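Local coordinates for protein glucanase (Klebsiella pneumoniae, PDB 5GY3) that probably hydrolyses internal beta-1,4-glucosidic linkages of cellulose and related beta-glucans as a family 8 glycoside hydrolase, at residues D1-M13 with I287-Q300. Residues are numbered along the deposited sequence; the frame is centred on the assembly and turned at random.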
ATOM      1  N   ASP A   1      -1.609 -11.501 -18.623  1.00 37.62           N
ATOM      2  CA  ASP A   1      -2.638 -11.054 -19.564  1.00 41.70           C
ATOM      3  C   ASP A   1      -2.220  -9.774 -20.300  1.00 33.44           C
ATOM      4  O   ASP A   1      -1.068  -9.331 -20.212  1.00 25.24           O
ATOM      5  CB  ASP A   1      -3.974 -10.823 -18.841  1.00 45.22           C
ATOM      6  CG  ASP A   1      -4.620 -12.115 -18.360  1.00 49.40           C
ATOM      7  OD1 ASP A   1      -4.335 -13.185 -18.941  1.00 53.63           O
ATOM      8  OD2 ASP A   1      -5.423 -12.057 -17.401  1.00 53.03           O
ATOM      9  N   THR A   2      -3.165  -9.176 -21.025  1.00 33.90           N
ATOM     10  CA  THR A   2      -2.826  -8.002 -21.818  1.00 30.89           C
ATOM     11  C   THR A   2      -2.564  -6.793 -20.929  1.00 21.06           C
ATOM     12  O   THR A   2      -1.628  -6.034 -21.188  1.00 21.55           O
ATOM     13  CB  THR A   2      -3.924  -7.699 -22.839  1.00 35.05           C
ATOM     14  OG1 THR A   2      -4.080  -8.817 -23.721  1.00 48.14           O
ATOM     15  CG2 THR A   2      -3.553  -6.482 -23.671  1.00 25.34           C
ATOM     16  N   ALA A   3      -3.360  -6.606 -19.869  1.00 22.11           N
ATOM     17  CA  ALA A   3      -3.148  -5.464 -18.978  1.00 17.79           C
ATOM     18  C   ALA A   3      -1.720  -5.445 -18.448  1.00 15.78           C
ATOM     19  O   ALA A   3      -1.036  -4.412 -18.486  1.00 13.29           O
ATOM     20  CB  ALA A   3      -4.156  -5.492 -17.824  1.00 20.04           C
ATOM     21  N   TRP A   4      -1.234  -6.602 -17.996  1.00 17.54           N
ATOM     22  CA  TRP A   4       0.114  -6.695 -17.446  1.00 16.21           C
ATOM     23  C   TRP A   4       1.174  -6.414 -18.508  1.00 14.75           C
ATOM     24  O   TRP A   4       2.158  -5.719 -18.237  1.00 14.24           O
ATOM     25  CB  TRP A   4       0.307  -8.084 -16.820  1.00 18.55           C
ATOM     26  CG  TRP A   4       1.718  -8.414 -16.446  1.00 15.38           C
ATOM     27  CD1 TRP A   4       2.499  -9.395 -16.990  1.00 15.60           C
ATOM     28  CD2 TRP A   4       2.512  -7.778 -15.445  1.00 14.30           C
ATOM     29  NE1 TRP A   4       3.737  -9.404 -16.394  1.00 13.29           N
ATOM     30  CE2 TRP A   4       3.774  -8.418 -15.444  1.00 14.44           C
ATOM     31  CE3 TRP A   4       2.291  -6.719 -14.556  1.00 13.72           C
ATOM     32  CZ2 TRP A   4       4.803  -8.042 -14.586  1.00 13.82           C
ATOM     33  CZ3 TRP A   4       3.315  -6.349 -13.707  1.00 14.09           C
ATOM     34  CH2 TRP A   4       4.553  -7.011 -13.722  1.00 13.68           C
ATOM     35  N   GLU A   5       1.003  -6.952 -19.720  1.00 17.46           N
ATOM     36  CA  GLU A   5       1.953  -6.642 -20.788  1.00 18.91           C
ATOM     37  C   GLU A   5       1.972  -5.149 -21.094  1.00 15.84           C
ATOM     38  O   GLU A   5       3.045  -4.552 -21.257  1.00 15.20           O
ATOM     39  CB  GLU A   5       1.617  -7.445 -22.044  1.00 20.75           C
ATOM     40  CG  GLU A   5       1.850  -8.935 -21.889  1.00 29.04           C
ATOM     41  CD  GLU A   5       3.307  -9.262 -21.638  1.00 30.74           C
ATOM     42  OE1 GLU A   5       4.180  -8.602 -22.247  1.00 33.50           O
ATOM     43  OE2 GLU A   5       3.581 -10.172 -20.829  1.00 36.47           O
ATOM     44  N   ARG A   6       0.795  -4.523 -21.162  1.00 16.53           N
ATOM     45  CA  ARG A   6       0.746  -3.087 -21.423  1.00 16.28           C
ATOM     46  C   ARG A   6       1.378  -2.297 -20.280  1.00 18.04           C
ATOM     47  O   ARG A   6       2.030  -1.274 -20.506  1.00 17.89           O
ATOM     48  CB  ARG A   6      -0.702  -2.656 -21.658  1.00 19.20           C
ATOM     49  CG  ARG A   6      -0.855  -1.238 -22.139  1.00 27.04           C
ATOM     50  CD  ARG A   6       0.063  -0.954 -23.322  1.00 31.70           C
ATOM     51  NE  ARG A   6      -0.084   0.415 -23.817  1.00 36.40           N
ATOM     52  CZ  ARG A   6       0.736   0.981 -24.697  1.00 41.93           C
ATOM     53  NH1 ARG A   6       1.769   0.296 -25.175  1.00 40.53           N
ATOM     54  NH2 ARG A   6       0.530   2.232 -25.095  1.00 41.91           N
ATOM     55  N   TYR A   7       1.208  -2.773 -19.047  1.00 15.12           N
ATOM     56  CA  TYR A   7       1.814  -2.125 -17.886  1.00 13.96           C
ATOM     57  C   TYR A   7       3.333  -2.152 -17.972  1.00 13.27           C
ATOM     58  O   TYR A   7       4.002  -1.146 -17.703  1.00 13.09           O
ATOM     59  CB  TYR A   7       1.323  -2.836 -16.629  1.00 14.59           C
ATOM     60  CG  TYR A   7       1.744  -2.273 -15.288  1.00 15.08           C
ATOM     61  CD1 TYR A   7       1.114  -1.150 -14.750  1.00 15.24           C
ATOM     62  CD2 TYR A   7       2.714  -2.913 -14.525  1.00 14.08           C
ATOM     63  CE1 TYR A   7       1.471  -0.661 -13.500  1.00 15.95           C
ATOM     64  CE2 TYR A   7       3.076  -2.434 -13.283  1.00 16.48           C
ATOM     65  CZ  TYR A   7       2.453  -1.309 -12.771  1.00 17.41           C
ATOM     66  OH  TYR A   7       2.810  -0.848 -11.523  1.00 16.93           O
ATOM     67  N   LYS A   8       3.903  -3.312 -18.313  1.00 13.84           N
ATOM     68  CA  LYS A   8       5.354  -3.396 -18.449  1.00 13.77           C
ATOM     69  C   LYS A   8       5.844  -2.514 -19.585  1.00 14.11           C
ATOM     70  O   LYS A   8       6.901  -1.885 -19.477  1.00 15.98           O
ATOM     71  CB  LYS A   8       5.792  -4.842 -18.691  1.00 15.37           C
ATOM     72  CG  LYS A   8       5.612  -5.778 -17.509  1.00 14.71           C
ATOM     73  CD  LYS A   8       6.235  -7.155 -17.798  1.00 18.22           C
ATOM     74  CE  LYS A   8       5.580  -7.818 -19.001  1.00 19.48           C
ATOM     75  NZ  LYS A   8       6.139  -9.176 -19.269  1.00 17.39           N
ATOM     76  N   ALA A   9       5.093  -2.468 -20.687  1.00 15.35           N
ATOM     77  CA  ALA A   9       5.517  -1.690 -21.849  1.00 16.62           C
ATOM     78  C   ALA A   9       5.566  -0.206 -21.525  1.00 18.89           C
ATOM     79  O   ALA A   9       6.454   0.514 -22.001  1.00 20.60           O
ATOM     80  CB  ALA A   9       4.572  -1.939 -23.024  1.00 15.75           C
ATOM     81  N   ARG A  10       4.631   0.267 -20.708  1.00 18.61           N
ATOM     82  CA  ARG A  10       4.578   1.682 -20.385  1.00 21.51           C
ATOM     83  C   ARG A  10       5.441   2.061 -19.195  1.00 21.33           C
ATOM     84  O   ARG A  10       6.007   3.157 -19.185  1.00 17.74           O
ATOM     85  CB  ARG A  10       3.130   2.099 -20.136  1.00 17.97           C
ATOM     86  CG  ARG A  10       2.330   2.100 -21.424  1.00 30.29           C
ATOM     87  CD  ARG A  10       1.078   2.922 -21.302  1.00 29.38           C
ATOM     88  NE  ARG A  10       1.278   4.180 -20.583  1.00 22.61           N
ATOM     89  CZ  ARG A  10       0.300   4.777 -19.915  1.00 21.55           C
ATOM     90  NH1 ARG A  10      -0.899   4.213 -19.891  1.00 19.39           N
ATOM     91  NH2 ARG A  10       0.511   5.916 -19.274  1.00 23.69           N
ATOM     92  N   PHE A  11       5.589   1.181 -18.202  1.00 16.32           N
ATOM     93  CA  PHE A  11       6.171   1.588 -16.935  1.00 15.33           C
ATOM     94  C   PHE A  11       7.393   0.802 -16.484  1.00 15.19           C
ATOM     95  O   PHE A  11       8.055   1.232 -15.535  1.00 14.82           O
ATOM     96  CB  PHE A  11       5.109   1.518 -15.825  1.00 13.88           C
ATOM     97  CG  PHE A  11       3.851   2.247 -16.160  1.00 15.26           C
ATOM     98  CD1 PHE A  11       3.851   3.633 -16.276  1.00 14.66           C
ATOM     99  CD2 PHE A  11       2.675   1.556 -16.398  1.00 14.43           C
ATOM    100  CE1 PHE A  11       2.689   4.315 -16.596  1.00 16.52           C
ATOM    101  CE2 PHE A  11       1.511   2.232 -16.715  1.00 19.17           C
ATOM    102  CZ  PHE A  11       1.522   3.623 -16.809  1.00 17.76           C
ATOM    103  N   MET A  12       7.725  -0.323 -17.103  1.00 15.50           N
ATOM    104  CA  MET A  12       8.875  -1.100 -16.653  1.00 15.29           C
ATOM    105  C   MET A  12      10.063  -0.890 -17.589  1.00 18.14           C
ATOM    106  O   MET A  12       9.947  -1.087 -18.802  1.00 17.36           O
ATOM    107  CB  MET A  12       8.536  -2.588 -16.550  1.00 14.42           C
ATOM    108  CG  MET A  12       9.653  -3.402 -15.922  1.00 14.31           C
ATOM    109  SD  MET A  12       9.224  -5.158 -15.793  1.00 17.10           S
ATOM    110  CE  MET A  12      10.772  -5.813 -15.175  1.00 15.73           C
ATOM    111  N   MET A  13      11.199  -0.489 -17.018  1.00 15.12           N
ATOM    112  CA  MET A  13      12.446  -0.307 -17.749  1.00 19.88           C
ATOM    113  C   MET A  13      13.189  -1.627 -17.853  1.00 23.74           C
ATOM    114  O   MET A  13      12.995  -2.532 -17.034  1.00 18.45           O
ATOM    115  CB  MET A  13      13.337   0.722 -17.050  1.00 23.06           C
ATOM    116  CG  MET A  13      12.863   2.171 -17.119  1.00 21.53           C
ATOM    117  SD  MET A  13      12.516   2.758 -18.790  1.00 33.00           S
ATOM    118  CE  MET A  13      10.729   2.726 -18.803  1.00 26.92           C
ATOM    119  N   ILE A 287      -5.636  -1.340 -19.495  1.00 19.95           N
ATOM    120  CA  ILE A 287      -4.730  -0.222 -19.242  1.00 19.37           C
ATOM    121  C   ILE A 287      -4.826   0.706 -20.450  1.00 25.70           C
ATOM    122  O   ILE A 287      -4.246   0.421 -21.508  1.00 26.09           O
ATOM    123  CB  ILE A 287      -3.292  -0.705 -19.011  1.00 17.23           C
ATOM    124  CG1 ILE A 287      -3.234  -1.700 -17.847  1.00 22.52           C
ATOM    125  CG2 ILE A 287      -2.355   0.440 -18.767  1.00 21.78           C
ATOM    126  CD1 ILE A 287      -3.979  -1.253 -16.617  1.00 18.83           C
ATOM    127  N   ASP A 288      -5.550   1.819 -20.308  1.00 21.55           N
ATOM    128  CA  ASP A 288      -5.642   2.762 -21.412  1.00 24.25           C
ATOM    129  C   ASP A 288      -4.512   3.800 -21.321  1.00 26.20           C
ATOM    130  O   ASP A 288      -3.849   3.964 -20.288  1.00 21.80           O
ATOM    131  CB  ASP A 288      -6.987   3.477 -21.422  1.00 28.95           C
ATOM    132  CG  ASP A 288      -7.213   4.281 -20.178  1.00 36.43           C
ATOM    133  OD1 ASP A 288      -6.846   3.841 -19.080  1.00 42.09           O
ATOM    134  OD2 ASP A 288      -7.832   5.334 -20.309  1.00 40.24           O
ATOM    135  N   ASP A 289      -4.301   4.519 -22.430  1.00 26.73           N
ATOM    136  CA  ASP A 289      -3.296   5.585 -22.441  1.00 29.18           C
ATOM    137  C   ASP A 289      -3.619   6.686 -21.445  1.00 27.15           C
ATOM    138  O   ASP A 289      -2.715   7.410 -21.013  1.00 29.90           O
ATOM    139  CB  ASP A 289      -3.168   6.172 -23.851  1.00 29.77           C
ATOM    140  CG  ASP A 289      -2.635   5.160 -24.848  1.00 43.05           C
ATOM    141  OD1 ASP A 289      -1.797   4.317 -24.449  1.00 41.45           O
ATOM    142  OD2 ASP A 289      -3.045   5.206 -26.029  1.00 47.08           O
ATOM    143  N   LYS A 290      -4.882   6.818 -21.058  1.00 26.54           N
ATOM    144  CA  LYS A 290      -5.272   7.789 -20.049  1.00 28.78           C
ATOM    145  C   LYS A 290      -4.941   7.334 -18.622  1.00 28.44           C
ATOM    146  O   LYS A 290      -5.033   8.140 -17.694  1.00 26.10           O
ATOM    147  CB  LYS A 290      -6.771   8.091 -20.217  1.00 33.26           C
ATOM    148  CG  LYS A 290      -7.333   9.124 -19.293  1.00 40.30           C
ATOM    149  CD  LYS A 290      -6.345  10.227 -19.102  1.00 42.46           C
ATOM    150  CE  LYS A 290      -7.045  11.499 -19.141  1.00 40.02           C
ATOM    151  NZ  LYS A 290      -7.923  11.683 -17.985  1.00 38.63           N
ATOM    152  N   ASP A 291      -4.516   6.093 -18.407  1.00 24.47           N
ATOM    153  CA  ASP A 291      -4.046   5.693 -17.082  1.00 20.92           C
ATOM    154  C   ASP A 291      -2.608   6.145 -16.867  1.00 21.15           C
ATOM    155  O   ASP A 291      -1.741   5.892 -17.709  1.00 22.48           O
ATOM    156  CB  ASP A 291      -4.130   4.181 -16.895  1.00 18.66           C
ATOM    157  CG  ASP A 291      -5.539   3.694 -16.718  1.00 20.58           C
ATOM    158  OD1 ASP A 291      -6.352   4.354 -16.023  1.00 18.23           O
ATOM    159  OD2 ASP A 291      -5.847   2.616 -17.275  1.00 22.54           O
ATOM    160  N   ASP A 292      -2.347   6.787 -15.726  1.00 20.00           N
ATOM    161  CA  ASP A 292      -0.974   7.003 -15.298  1.00 16.15           C
ATOM    162  C   ASP A 292      -0.498   5.768 -14.531  1.00 16.51           C
ATOM    163  O   ASP A 292      -1.230   4.783 -14.410  1.00 15.31           O
ATOM    164  CB  ASP A 292      -0.844   8.298 -14.483  1.00 19.81           C
ATOM    165  CG  ASP A 292      -1.746   8.349 -13.237  1.00 22.51           C
ATOM    166  OD1 ASP A 292      -2.427   7.363 -12.882  1.00 18.70           O
ATOM    167  OD2 ASP A 292      -1.756   9.419 -12.592  1.00 29.94           O
ATOM    168  N   TYR A 293       0.742   5.810 -14.014  1.00 15.03           N
ATOM    169  CA  TYR A 293       1.282   4.674 -13.258  1.00 16.71           C
ATOM    170  C   TYR A 293       0.340   4.279 -12.131  1.00 16.17           C
ATOM    171  O   TYR A 293       0.038   3.097 -11.927  1.00 15.34           O
ATOM    172  CB  TYR A 293       2.671   4.992 -12.667  1.00 17.08           C
ATOM    173  CG  TYR A 293       2.902   4.282 -11.331  1.00 18.95           C
ATOM    174  CD1 TYR A 293       3.295   2.938 -11.276  1.00 19.06           C
ATOM    175  CD2 TYR A 293       2.691   4.943 -10.122  1.00 20.22           C
ATOM    176  CE1 TYR A 293       3.469   2.284 -10.045  1.00 17.01           C
ATOM    177  CE2 TYR A 293       2.856   4.298  -8.892  1.00 17.47           C
ATOM    178  CZ  TYR A 293       3.246   2.970  -8.861  1.00 23.75           C
ATOM    179  OH  TYR A 293       3.404   2.346  -7.634  1.00 18.67           O
ATOM    180  N   TYR A 294      -0.129   5.280 -11.392  1.00 13.95           N
ATOM    181  CA  TYR A 294      -0.941   5.054 -10.207  1.00 14.52           C
ATOM    182  C   TYR A 294      -2.261   4.376 -10.554  1.00 13.67           C
ATOM    183  O   TYR A 294      -2.663   3.403  -9.904  1.00 13.15           O
ATOM    184  CB  TYR A 294      -1.162   6.407  -9.532  1.00 16.47           C
ATOM    185  CG  TYR A 294      -2.043   6.389  -8.325  1.00 26.13           C
ATOM    186  CD1 TYR A 294      -1.524   6.135  -7.078  1.00 26.70           C
ATOM    187  CD2 TYR A 294      -3.396   6.658  -8.434  1.00 24.86           C
ATOM    188  CE1 TYR A 294      -2.331   6.130  -5.970  1.00 23.87           C
ATOM    189  CE2 TYR A 294      -4.206   6.649  -7.339  1.00 22.97           C
ATOM    190  CZ  TYR A 294      -3.669   6.380  -6.103  1.00 17.10           C
ATOM    191  OH  TYR A 294      -4.498   6.375  -5.002  1.00 24.60           O
ATOM    192  N   SER A 295      -2.957   4.888 -11.576  1.00 10.88           N
ATOM    193  CA  SER A 295      -4.242   4.317 -11.973  1.00 14.03           C
ATOM    194  C   SER A 295      -4.059   2.912 -12.528  1.00 11.72           C
ATOM    195  O   SER A 295      -4.805   1.996 -12.167  1.00 11.81           O
ATOM    196  CB  SER A 295      -4.931   5.216 -13.007  1.00 11.45           C
ATOM    197  OG  SER A 295      -6.146   4.633 -13.488  1.00 12.63           O
ATOM    198  N   ALA A 296      -3.056   2.724 -13.388  1.00 11.72           N
ATOM    199  CA  ALA A 296      -2.794   1.403 -13.955  1.00 12.00           C
ATOM    200  C   ALA A 296      -2.505   0.377 -12.866  1.00 12.80           C
ATOM    201  O   ALA A 296      -2.951  -0.774 -12.952  1.00 12.84           O
ATOM    202  CB  ALA A 296      -1.622   1.480 -14.934  1.00 14.66           C
ATOM    203  N   SER A 297      -1.759   0.776 -11.835  1.00 11.46           N
ATOM    204  CA  SER A 297      -1.443  -0.140 -10.744  1.00 11.29           C
ATOM    205  C   SER A 297      -2.701  -0.520  -9.967  1.00 11.72           C
ATOM    206  O   SER A 297      -2.951  -1.701  -9.707  1.00 11.78           O
ATOM    207  CB  SER A 297      -0.408   0.497  -9.811  1.00 14.37           C
ATOM    208  OG  SER A 297       0.773   0.863 -10.503  1.00 17.23           O
ATOM    209  N   LEU A 298      -3.505   0.476  -9.587  1.00 11.47           N
ATOM    210  CA  LEU A 298      -4.709   0.202  -8.806  1.00 10.27           C
ATOM    211  C   LEU A 298      -5.685  -0.678  -9.568  1.00 11.37           C
ATOM    212  O   LEU A 298      -6.318  -1.562  -8.982  1.00 11.22           O
ATOM    213  CB  LEU A 298      -5.388   1.516  -8.407  1.00  9.74           C
ATOM    214  CG  LEU A 298      -4.824   2.288  -7.219  1.00 14.26           C
ATOM    215  CD1 LEU A 298      -5.710   3.509  -6.965  1.00 13.43           C
ATOM    216  CD2 LEU A 298      -4.766   1.418  -5.981  1.00 14.08           C
ATOM    217  N   LYS A 299      -5.849  -0.435 -10.871  1.00  9.35           N
ATOM    218  CA  LYS A 299      -6.744  -1.274 -11.659  1.00  9.46           C
ATOM    219  C   LYS A 299      -6.386  -2.745 -11.510  1.00 12.03           C
ATOM    220  O   LYS A 299      -7.266  -3.597 -11.353  1.00 12.99           O
ATOM    221  CB  LYS A 299      -6.687  -0.876 -13.131  1.00 10.74           C
ATOM    222  CG  LYS A 299      -7.445   0.393 -13.483  1.00 13.00           C
ATOM    223  CD  LYS A 299      -7.444   0.554 -14.991  1.00 13.83           C
ATOM    224  CE  LYS A 299      -8.383   1.665 -15.455  1.00 16.13           C
ATOM    225  NZ  LYS A 299      -8.374   1.754 -16.959  1.00 17.84           N
ATOM    226  N   GLN A 300      -5.095  -3.055 -11.553  1.00 11.10           N
ATOM    227  CA  GLN A 300      -4.685  -4.450 -11.512  1.00 12.81           C
ATOM    228  C   GLN A 300      -4.672  -5.004 -10.097  1.00 11.44           C
ATOM    229  O   GLN A 300      -4.912  -6.200  -9.912  1.00 11.86           O
ATOM    230  CB  GLN A 300      -3.311  -4.606 -12.138  1.00 13.73           C
ATOM    231  CG  GLN A 300      -3.296  -4.342 -13.623  1.00 16.46           C
ATOM    232  CD  GLN A 300      -1.890  -4.262 -14.127  1.00 13.83           C
ATOM    233  OE1 GLN A 300      -1.310  -5.269 -14.538  1.00 15.83           O
ATOM    234  NE2 GLN A 300      -1.315  -3.071 -14.075  1.00 14.36           N
TER
HETATM  235  O   HOH W   1      -1.805   2.141 -22.335  1.00 24.34           O
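Tyr7 of helix 2-11 is the knob that fits among Tyr293, Ala296, Ser297 and Gln300 of helix 293-300. Its CB lies 3.7 Å from Gln300 NE2, and with CG anti to the backbone N (chi1 -176°) the ring runs out across the second helix. CG and CD1 pass beneath the same NE2, which stands over one ring face. CD1 also meets Ala296 CB, in the ring plane, while CE1 and CZ approach Ser297 OG. At the tip, Tyr7 OH donates to Ser297 OG (2.8 Å) and touches Tyr293 CE1. Ser297 OG in turn donates to Tyr293 O, and Gln300 NE2 is held by Ala296 O in a nearly straight bond (176°), which holds NE2 over the ring, the amide standing steeply on it. Phe11 packs alongside: Tyr293 CA makes a CH-pi contact 3.9 Å from its ring centroid, and Phe11 CE2 reaches Ala296 CB. Phe11 CZ also lies over the guanidinium of Arg10, whose NH1 (2.9 Å) and NH2 (2.7 Å) both grip Asp291 O end-on, in the turn ahead of the second helix. Nearer the surface, Arg6 NH2 makes a salt bridge to Asp289, donating to the syn lone pair of OD1 (3.2 Å), and one water links Arg6 NE, Ile287 O and Asp289 OD1. Tyr293 OH hydrogen-bonds Glu30 of helix 29-41; the side chain of Tyr293 lies about 9 Å from that of Asp87, the predicted nucleophile. The two helices, near-antiparallel at 156° with Tyr7 as the knob, join the two ends of the chain, consistent with closure of the (alpha/alpha)6 barrel of family 8.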